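Local coordinates for protein intracellular exo-alpha-(1->5)-L-arabinofuranosidase (Bifidobacterium longum, PDB 2Y2W) that hydrolyses terminal alpha-(1->5)-linked L-arabinofuranosyl residues of arabinans and also acts on wheat arabinoxylan, as a family 51 glycoside hydrolase of plant cell wall degradation, at residues Pro82-Ala87 with Arg93-Asp98; Asp88-Arg93 with Phe152-Gln157; Met418-Glu421 with Ala425-Gln428. All coordinates share one frame; numbering follows the deposited sequence.

Interaction 1 (Pro82-Ala87 with Arg93-Asp98); sequences PSHPTA and RQDVLD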
loop_
_atom_site.group_PDB
_atom_site.type_symbol
_atom_site.label_atom_id
_atom_site.label_comp_id
_atom_site.label_asym_id
_atom_site.label_seq_id
_atom_site.Cartn_x
_atom_site.Cartn_y
_atom_site.Cartn_z
ATOM N N PRO D 82 -1.159 -14.131 36.179
ATOM C CA PRO D 82 -0.926 -15.543 36.522
ATOM C C PRO D 82 -0.571 -15.804 37.987
ATOM O O PRO D 82 -0.862 -16.885 38.509
ATOM C CB PRO D 82 0.258 -15.932 35.631
ATOM C CG PRO D 82 0.258 -14.936 34.531
ATOM C CD PRO D 82 -0.213 -13.663 35.152
ATOM N N SER D 83 0.053 -14.823 38.633
ATOM C CA SER D 83 0.513 -14.962 40.010
ATOM C C SER D 83 -0.502 -14.442 41.029
ATOM O O SER D 83 -0.215 -14.400 42.226
ATOM C CB SER D 83 1.852 -14.243 40.190
ATOM O OG SER D 83 1.698 -12.847 40.002
ATOM N N HIS D 84 -1.684 -14.051 40.555
ATOM C CA HIS D 84 -2.732 -13.520 41.428
ATOM C C HIS D 84 -3.428 -14.629 42.233
ATOM O O HIS D 84 -3.663 -15.718 41.706
ATOM C CB HIS D 84 -3.756 -12.733 40.615
ATOM C CG HIS D 84 -4.676 -11.905 41.453
ATOM N ND1 HIS D 84 -5.855 -12.397 41.970
ATOM C CD2 HIS D 84 -4.580 -10.626 41.883
ATOM C CE1 HIS D 84 -6.450 -11.451 42.675
ATOM N NE2 HIS D 84 -5.697 -10.367 42.638
ATOM N N PRO D 85 -3.756 -14.355 43.514
ATOM C CA PRO D 85 -4.421 -15.333 44.392
ATOM C C PRO D 85 -5.746 -15.916 43.873
ATOM O O PRO D 85 -6.281 -16.840 44.489
ATOM C CB PRO D 85 -4.665 -14.535 45.677
ATOM C CG PRO D 85 -3.572 -13.541 45.698
ATOM C CD PRO D 85 -3.352 -13.149 44.265
ATOM N N THR D 86 -6.267 -15.385 42.766
ATOM C CA THR D 86 -7.509 -15.889 42.162
ATOM C C THR D 86 -7.324 -16.357 40.711
ATOM O O THR D 86 -8.296 -16.698 40.030
ATOM C CB THR D 86 -8.654 -14.846 42.212
ATOM O OG1 THR D 86 -8.292 -13.689 41.448
ATOM C CG2 THR D 86 -8.966 -14.439 43.648
ATOM N N ALA D 87 -6.077 -16.381 40.249
ATOM C CA ALA D 87 -5.762 -16.794 38.884
ATOM C C ALA D 87 -6.094 -18.262 38.623
ATOM O O ALA D 87 -5.774 -19.136 39.434
ATOM C CB ALA D 87 -4.298 -16.522 38.574
ATOM N N ARG D 93 -7.631 -13.734 36.078
ATOM C CA ARG D 93 -8.137 -13.395 37.405
ATOM C C ARG D 93 -9.620 -13.716 37.511
ATOM O O ARG D 93 -10.426 -13.210 36.729
ATOM C CB ARG D 93 -7.900 -11.916 37.713
ATOM C CG ARG D 93 -6.507 -11.602 38.223
ATOM C CD ARG D 93 -6.310 -10.105 38.450
ATOM N NE ARG D 93 -7.042 -9.611 39.615
ATOM C CZ ARG D 93 -6.749 -8.491 40.274
ATOM N NH1 ARG D 93 -5.722 -7.734 39.902
ATOM N NH2 ARG D 93 -7.481 -8.132 41.319
ATOM N N GLN D 94 -9.974 -14.559 38.477
ATOM C CA GLN D 94 -11.368 -14.957 38.671
ATOM C C GLN D 94 -12.202 -13.843 39.290
ATOM O O GLN D 94 -13.376 -13.694 38.954
ATOM C CB GLN D 94 -11.476 -16.242 39.504
ATOM C CG GLN D 94 -12.851 -16.928 39.448
ATOM C CD GLN D 94 -13.291 -17.290 38.032
ATOM O OE1 GLN D 94 -12.625 -18.052 37.330
ATOM N NE2 GLN D 94 -14.427 -16.745 37.613
ATOM N N ASP D 95 -11.598 -13.061 40.182
ATOM C CA ASP D 95 -12.305 -11.948 40.819
ATOM C C ASP D 95 -12.757 -10.907 39.793
ATOM O O ASP D 95 -13.831 -10.314 39.929
ATOM C CB ASP D 95 -11.476 -11.311 41.948
ATOM C CG ASP D 95 -10.113 -10.795 41.485
ATOM O OD1 ASP D 95 -9.743 -10.983 40.304
ATOM O OD2 ASP D 95 -9.403 -10.195 42.323
ATOM N N VAL D 96 -11.934 -10.710 38.764
ATOM C CA VAL D 96 -12.255 -9.810 37.663
ATOM C C VAL D 96 -13.362 -10.417 36.803
ATOM O O VAL D 96 -14.334 -9.733 36.467
ATOM C CB VAL D 96 -10.992 -9.467 36.824
ATOM C CG1 VAL D 96 -11.361 -8.792 35.509
ATOM C CG2 VAL D 96 -10.057 -8.582 37.630
ATOM N N LEU D 97 -13.218 -11.701 36.473
ATOM C CA LEU D 97 -14.244 -12.448 35.738
ATOM C C LEU D 97 -15.606 -12.429 36.437
ATOM O O LEU D 97 -16.639 -12.269 35.780
ATOM C CB LEU D 97 -13.803 -13.895 35.505
ATOM C CG LEU D 97 -12.980 -14.233 34.262
ATOM C CD1 LEU D 97 -12.335 -15.603 34.410
ATOM C CD2 LEU D 97 -13.837 -14.174 33.003
ATOM N N ASP D 98 -15.599 -12.590 37.762
ATOM C CA ASP D 98 -16.820 -12.542 38.569
ATOM C C ASP D 98 -17.538 -11.200 38.431
ATOM O O ASP D 98 -18.764 -11.161 38.324
ATOM C CB ASP D 98 -16.517 -12.831 40.046
ATOM C CG ASP D 98 -16.178 -14.296 40.309
ATOM O OD1 ASP D 98 -16.523 -15.170 39.477
ATOM O OD2 ASP D 98 -15.564 -14.576 41.361
#
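The N-terminus of helix 94-103 is the site of this contact: His84 and Thr86, from the loop leading into the helix, lie against Arg93, Gln94 and Asp95. Arg93 holds the N-cap position, and its guanidinium stacks flat on the His84 imidazole, centres 3.6 Å apart and planes at 19°. A bend at chi3 of Arg93 (72°) folds its chain over that face, so that CD also makes a CH-pi contact while NE sits above the middle of the ring. Although His84 NE2 comes within 3.1 Å of Arg93 NH2, the two meet face on and form no hydrogen bond; NE2 is bonded to Gly423 O instead.

In the (beta/alpha)8 barrel of this enzyme, helix 94-103 follows the first strand, 65-67, and the long connection between them folds back here. The type I turn from His84 to Ala87 presents Thr86 O to Gln94 N, a 3.1 Å bond whose donor lies above the carbonyl plane. Within the helix start, Arg93 grips the Asp95 carboxylate side-on: NE reaches OD1 at 3.1 Å on its syn lone pair, and NH2 forms a salt bridge with OD2 at 3.0 Å. The remaining nitrogen, NH1, goes to Glu81 and to Glu420 O. A leucine in place of Arg93 would probably leave the carboxylates of Asp95 and Glu81 without their cationic mate and strip the His84 face of its flat cover. Thr86 OG1 adds a weak bond to Asp95 OD1 at 3.3 Å, while Thr86 N donates to His84 ND1 at 3.1 Å.

Interaction 2 (Asp88-Arg93 with Phe152-Gln157); sequences DENGFR and FYRWSQ
Phe92 and Trp155 form the tight half of this contact, an edge-to-face aromatic pair that seats the loop before helix 94-103 on helix 149-159. The ring centroids, that of Phe92 and that of the five-membered ring of Trp155, are 5.0 Å apart and the planes stand at 90°. Trp155 turns its edge to Phe92: with CG opposite the backbone N (chi1 -173°), the indole is swung so that CD1 rests over the phenyl face, 3.6 Å from Phe92 CG and offset toward the rim. Trp155 CB, placed by the helix backbone, covers the same ring in a CH-pi contact, 4.0 Å from its centroid. Ile79, Leu97 and Val100 pack round the indole.

Helix 149-159 is the barrel helix between the second and third strands, 107-110 and 162-167. The loop that meets it is shaped by a type I turn from Asp88 to Gly91, and Asp88 OD1 accepts a 2.7 Å hydrogen bond from Phe92 N, tying the aromatic residue to the turn. Asp88 OD2 reaches farther along the same helix, to Lys158, in a salt bridge.

Toward the more exposed side the fit slackens. Asn90 and Arg154 cross at about a right angle, and they meet by plain van der Waals contact, Asn90 ND2 lying 3.7 Å from Arg154 CD; the guanidinium is engaged by Asp151 instead. On the buried side a water joins the two segments, donating to Arg93 O at 2.7 Å and accepting from Trp155 NE1 at 3.0 Å. With no direct hydrogen bond between the segments, their mutual fit rests chiefly on aromatic shape, and the water supplies the buried indole N-H and the N-cap carbonyl with a shared polar partner.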
loop_
_atom_site.group_PDB
_atom_site.type_symbol
_atom_site.label_atom_id
_atom_site.label_comp_id
_atom_site.label_asym_id
_atom_site.label_seq_id
_atom_site.Cartn_x
_atom_site.Cartn_y
_atom_site.Cartn_z
ATOM N N ASP D 88 -6.738 -18.523 37.488
ATOM C CA ASP D 88 -7.026 -19.889 37.073
ATOM C C ASP D 88 -5.793 -20.519 36.426
ATOM O O ASP D 88 -4.698 -19.962 36.500
ATOM C CB ASP D 88 -8.258 -19.943 36.152
ATOM C CG ASP D 88 -8.047 -19.234 34.810
ATOM O OD1 ASP D 88 -6.932 -18.736 34.531
ATOM O OD2 ASP D 88 -9.019 -19.182 34.024
ATOM N N GLU D 89 -5.975 -21.680 35.803
ATOM C CA GLU D 89 -4.885 -22.394 35.130
ATOM C C GLU D 89 -4.281 -21.605 33.962
ATOM O O GLU D 89 -3.078 -21.673 33.722
ATOM C CB GLU D 89 -5.356 -23.774 34.659
ATOM C CG GLU D 89 -6.763 -23.787 34.060
ATOM C CD GLU D 89 -7.044 -25.012 33.208
ATOM O OE1 GLU D 89 -6.480 -26.097 33.492
ATOM O OE2 GLU D 89 -7.839 -24.888 32.249
ATOM N N ASN D 90 -5.121 -20.861 33.242
ATOM C CA ASN D 90 -4.662 -20.021 32.133
ATOM C C ASN D 90 -4.103 -18.672 32.584
ATOM O O ASN D 90 -3.556 -17.919 31.774
ATOM C CB ASN D 90 -5.785 -19.806 31.116
ATOM C CG ASN D 90 -6.110 -21.058 30.327
ATOM O OD1 ASN D 90 -5.218 -21.758 29.843
ATOM N ND2 ASN D 90 -7.396 -21.341 30.183
ATOM N N GLY D 91 -4.253 -18.372 33.872
ATOM C CA GLY D 91 -3.727 -17.142 34.453
ATOM C C GLY D 91 -4.683 -15.963 34.417
ATOM O O GLY D 91 -4.259 -14.817 34.569
ATOM N N PHE D 92 -5.969 -16.238 34.213
ATOM C CA PHE D 92 -6.989 -15.192 34.252
ATOM C C PHE D 92 -7.496 -14.995 35.674
ATOM O O PHE D 92 -7.760 -15.967 36.387
ATOM C CB PHE D 92 -8.169 -15.511 33.324
ATOM C CG PHE D 92 -7.772 -15.863 31.914
ATOM C CD1 PHE D 92 -6.876 -15.071 31.201
ATOM C CD2 PHE D 92 -8.320 -16.980 31.289
ATOM C CE1 PHE D 92 -6.517 -15.398 29.900
ATOM C CE2 PHE D 92 -7.968 -17.313 29.982
ATOM C CZ PHE D 92 -7.064 -16.520 29.288
ATOM N N ARG D 93 -7.631 -13.734 36.078
ATOM C CA ARG D 93 -8.137 -13.395 37.405
ATOM C C ARG D 93 -9.620 -13.716 37.511
ATOM O O ARG D 93 -10.426 -13.210 36.729
ATOM C CB ARG D 93 -7.900 -11.916 37.713
ATOM C CG ARG D 93 -6.507 -11.602 38.223
ATOM C CD ARG D 93 -6.310 -10.105 38.450
ATOM N NE ARG D 93 -7.042 -9.611 39.615
ATOM C CZ ARG D 93 -6.749 -8.491 40.274
ATOM N NH1 ARG D 93 -5.722 -7.734 39.902
ATOM N NH2 ARG D 93 -7.481 -8.132 41.319
ATOM N N PHE D 152 -7.250 -14.779 24.555
ATOM C CA PHE D 152 -8.468 -13.993 24.731
ATOM C C PHE D 152 -9.718 -14.784 24.347
ATOM O O PHE D 152 -10.797 -14.550 24.899
ATOM C CB PHE D 152 -8.415 -12.664 23.970
ATOM C CG PHE D 152 -9.545 -11.732 24.316
ATOM C CD1 PHE D 152 -9.501 -10.970 25.478
ATOM C CD2 PHE D 152 -10.666 -11.643 23.499
ATOM C CE1 PHE D 152 -10.551 -10.123 25.809
ATOM C CE2 PHE D 152 -11.719 -10.801 23.825
ATOM C CZ PHE D 152 -11.660 -10.038 24.979
ATOM N N TYR D 153 -9.567 -15.715 23.405
ATOM C CA TYR D 153 -10.630 -16.661 23.081
ATOM C C TYR D 153 -10.994 -17.503 24.307
ATOM O O TYR D 153 -12.171 -17.664 24.630
ATOM C CB TYR D 153 -10.234 -17.579 21.918
ATOM C CG TYR D 153 -11.201 -18.723 21.718
ATOM C CD1 TYR D 153 -12.445 -18.512 21.119
ATOM C CD2 TYR D 153 -10.888 -20.010 22.153
ATOM C CE1 TYR D 153 -13.344 -19.557 20.944
ATOM C CE2 TYR D 153 -11.782 -21.061 21.987
ATOM C CZ TYR D 153 -13.006 -20.827 21.379
ATOM O OH TYR D 153 -13.896 -21.861 21.213
ATOM N N ARG D 154 -9.973 -18.036 24.972
ATOM C CA ARG D 154 -10.161 -18.818 26.186
ATOM C C ARG D 154 -10.813 -17.984 27.285
ATOM O O ARG D 154 -11.683 -18.473 28.007
ATOM C CB ARG D 154 -8.832 -19.414 26.661
ATOM C CG ARG D 154 -8.397 -20.642 25.868
ATOM C CD ARG D 154 -7.141 -21.271 26.452
ATOM N NE ARG D 154 -5.920 -20.611 25.989
ATOM C CZ ARG D 154 -5.164 -21.048 24.985
ATOM N NH1 ARG D 154 -5.492 -22.153 24.324
ATOM N NH2 ARG D 154 -4.072 -20.378 24.641
ATOM N N TRP D 155 -10.400 -16.720 27.391
ATOM C CA TRP D 155 -10.997 -15.795 28.352
ATOM C C TRP D 155 -12.476 -15.568 28.045
ATOM O O TRP D 155 -13.316 -15.587 28.950
ATOM C CB TRP D 155 -10.246 -14.459 28.377
ATOM C CG TRP D 155 -10.716 -13.541 29.469
ATOM C CD1 TRP D 155 -10.221 -13.461 30.738
ATOM C CD2 TRP D 155 -11.784 -12.589 29.392
ATOM N NE1 TRP D 155 -10.910 -12.515 31.455
ATOM C CE2 TRP D 155 -11.875 -11.964 30.655
ATOM C CE3 TRP D 155 -12.670 -12.199 28.377
ATOM C CZ2 TRP D 155 -12.820 -10.967 30.934
ATOM C CZ3 TRP D 155 -13.609 -11.212 28.655
ATOM C CH2 TRP D 155 -13.676 -10.606 29.926
ATOM N N SER D 156 -12.782 -15.365 26.766
ATOM C CA SER D 156 -14.151 -15.135 26.316
ATOM C C SER D 156 -15.043 -16.363 26.473
ATOM O O SER D 156 -16.250 -16.231 26.676
ATOM C CB SER D 156 -14.156 -14.658 24.868
ATOM O OG SER D 156 -13.378 -13.480 24.727
ATOM N N GLN D 157 -14.448 -17.551 26.370
ATOM C CA GLN D 157 -15.153 -18.799 26.666
ATOM C C GLN D 157 -15.526 -18.864 28.149
ATOM O O GLN D 157 -16.650 -19.232 28.493
ATOM C CB GLN D 157 -14.309 -20.019 26.282
ATOM C CG GLN D 157 -14.131 -20.242 24.779
ATOM C CD GLN D 157 -15.416 -20.634 24.063
ATOM O OE1 GLN D 157 -15.721 -20.117 22.985
ATOM N NE2 GLN D 157 -16.174 -21.552 24.656
HETATM O O HOH W 1 -9.801 -12.377 34.258
#

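Interaction 3 (Met418-Glu421 with Ala425-Gln428); sequences MAEE and AWRQ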
loop_
_atom_site.group_PDB
_atom_site.type_symbol
_atom_site.label_atom_id
_atom_site.label_comp_id
_atom_site.label_asym_id
_atom_site.label_seq_id
_atom_site.Cartn_x
_atom_site.Cartn_y
_atom_site.Cartn_z
ATOM N N MET D 418 -11.988 -1.913 38.712
ATOM C CA MET D 418 -10.587 -1.648 39.005
ATOM C C MET D 418 -9.987 -2.865 39.688
ATOM O O MET D 418 -10.615 -3.454 40.565
ATOM C CB MET D 418 -10.444 -0.421 39.903
ATOM C CG MET D 418 -10.559 0.921 39.185
ATOM S SD MET D 418 -9.172 1.282 38.084
ATOM C CE MET D 418 -7.803 1.444 39.232
ATOM N N ALA D 419 -8.777 -3.235 39.282
ATOM C CA ALA D 419 -8.093 -4.400 39.843
ATOM C C ALA D 419 -6.677 -4.050 40.295
ATOM O O ALA D 419 -5.845 -3.625 39.489
ATOM C CB ALA D 419 -8.077 -5.536 38.833
ATOM N N GLU D 420 -6.415 -4.225 41.590
ATOM C CA GLU D 420 -5.113 -3.894 42.177
ATOM C C GLU D 420 -4.121 -5.053 42.140
ATOM O O GLU D 420 -4.514 -6.221 42.163
ATOM C CB GLU D 420 -5.278 -3.385 43.613
ATOM C CG GLU D 420 -5.415 -1.864 43.734
ATOM C CD GLU D 420 -6.785 -1.350 43.325
ATOM O OE1 GLU D 420 -7.743 -2.150 43.307
ATOM O OE2 GLU D 420 -6.905 -0.141 43.026
ATOM N N GLU D 421 -2.836 -4.709 42.089
ATOM C CA GLU D 421 -1.747 -5.684 42.032
ATOM C C GLU D 421 -1.800 -6.646 43.217
ATOM O O GLU D 421 -1.784 -6.220 44.376
ATOM C CB GLU D 421 -0.385 -4.979 42.015
ATOM C CG GLU D 421 -0.162 -4.005 40.860
ATOM C CD GLU D 421 1.048 -3.098 41.071
ATOM O OE1 GLU D 421 1.904 -3.411 41.931
ATOM O OE2 GLU D 421 1.143 -2.065 40.372
ATOM N N ALA D 425 -10.345 -6.725 43.556
ATOM C CA ALA D 425 -10.985 -6.015 42.463
ATOM C C ALA D 425 -12.265 -5.396 43.006
ATOM O O ALA D 425 -12.978 -6.023 43.795
ATOM C CB ALA D 425 -11.285 -6.956 41.319
ATOM N N TRP D 426 -12.548 -4.164 42.596
ATOM C CA TRP D 426 -13.690 -3.429 43.133
ATOM C C TRP D 426 -14.464 -2.664 42.064
ATOM O O TRP D 426 -13.956 -2.420 40.964
ATOM C CB TRP D 426 -13.254 -2.496 44.271
ATOM C CG TRP D 426 -12.125 -1.558 43.924
ATOM C CD1 TRP D 426 -10.788 -1.818 44.022
ATOM C CD2 TRP D 426 -12.236 -0.209 43.450
ATOM N NE1 TRP D 426 -10.060 -0.721 43.627
ATOM C CE2 TRP D 426 -10.925 0.281 43.274
ATOM C CE3 TRP D 426 -13.317 0.631 43.155
ATOM C CZ2 TRP D 426 -10.661 1.577 42.816
ATOM C CZ3 TRP D 426 -13.055 1.919 42.696
ATOM C CH2 TRP D 426 -11.736 2.377 42.530
ATOM N N ARG D 427 -15.699 -2.297 42.401
ATOM C CA ARG D 427 -16.601 -1.610 41.485
ATOM C C ARG D 427 -16.452 -0.104 41.614
ATOM O O ARG D 427 -16.450 0.435 42.723
ATOM C CB ARG D 427 -18.054 -1.994 41.776
ATOM C CG ARG D 427 -18.338 -3.486 41.779
ATOM C CD ARG D 427 -19.580 -3.794 42.604
ATOM N NE ARG D 427 -19.785 -5.231 42.775
ATOM C CZ ARG D 427 -19.198 -5.976 43.710
ATOM N NH1 ARG D 427 -18.351 -5.432 44.576
ATOM N NH2 ARG D 427 -19.458 -7.274 43.775
ATOM N N GLN D 428 -16.327 0.571 40.476
ATOM C CA GLN D 428 -16.348 2.026 40.440
ATOM C C GLN D 428 -17.796 2.483 40.436
ATOM O O GLN D 428 -18.706 1.663 40.322
ATOM C CB GLN D 428 -15.613 2.559 39.210
ATOM C CG GLN D 428 -14.121 2.299 39.227
ATOM C CD GLN D 428 -13.313 3.513 38.822
ATOM O OE1 GLN D 428 -13.407 4.569 39.446
ATOM N NE2 GLN D 428 -12.502 3.365 37.784
#
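Met418 and Trp426 face each other as a hydrogen-bonded pair of antiparallel strands, with Met418 N donating to Trp426 O at 3.0 Å and Trp426 N to Met418 O at 2.9 Å. This is a short beta hairpin, strands 417-419 and 425-427, set after the eighth barrel strand, 402-408. The next pair, Ala419 with Ala425, is non-hydrogen-bonded and close, its CA atoms 4.2 Å apart. Met418 O also receives a CA-H...O contact from Ala425.

The two alanine methyls occupy one face of the hairpin, the one that packs on helix 94-103 through Val96, Asp95 and Leu99. On the other face Met418 and Trp426 run side by side. A Trp426 chi1 of 53° brings the indole over the neighbouring strand, where Met418 CB sits above its six-membered ring in a CH-pi contact, 3.5 Å from CE2. The indole edge meets Glu420, whose carboxylate lies within 13° of the ring plane. Trp426 NE1 is thus shared by both oxygens in weak bonds, a short but bent one to OE1 at 2.7 Å and a straighter one to OE2 at 3.3 Å. Gln428 has its amide fixed by Tyr380 N at OE1 and Asp378 O at NE2, and that same NE2 comes within 3.4 Å of Met418 CG.

Interactions 1 and 2 have centres about 10 Å apart and alternate along the chain: the connection between the first barrel strand and helix 94-103 first folds back on that helix, then reaches helix 149-159. Arg93 belongs to both. Interaction 3 comes much later, its centre about 11 Å from that of interaction 1 and 18 Å from that of interaction 2. Because the barrel closes, strands one and eight are neighbours, and the late hairpin lies against the early helix, with Arg93 reaching it. Each contact involves a segment that follows a barrel strand, 65-67 or 402-408; such connections lie at the end of the barrel where enzymes of this fold carry their active sites.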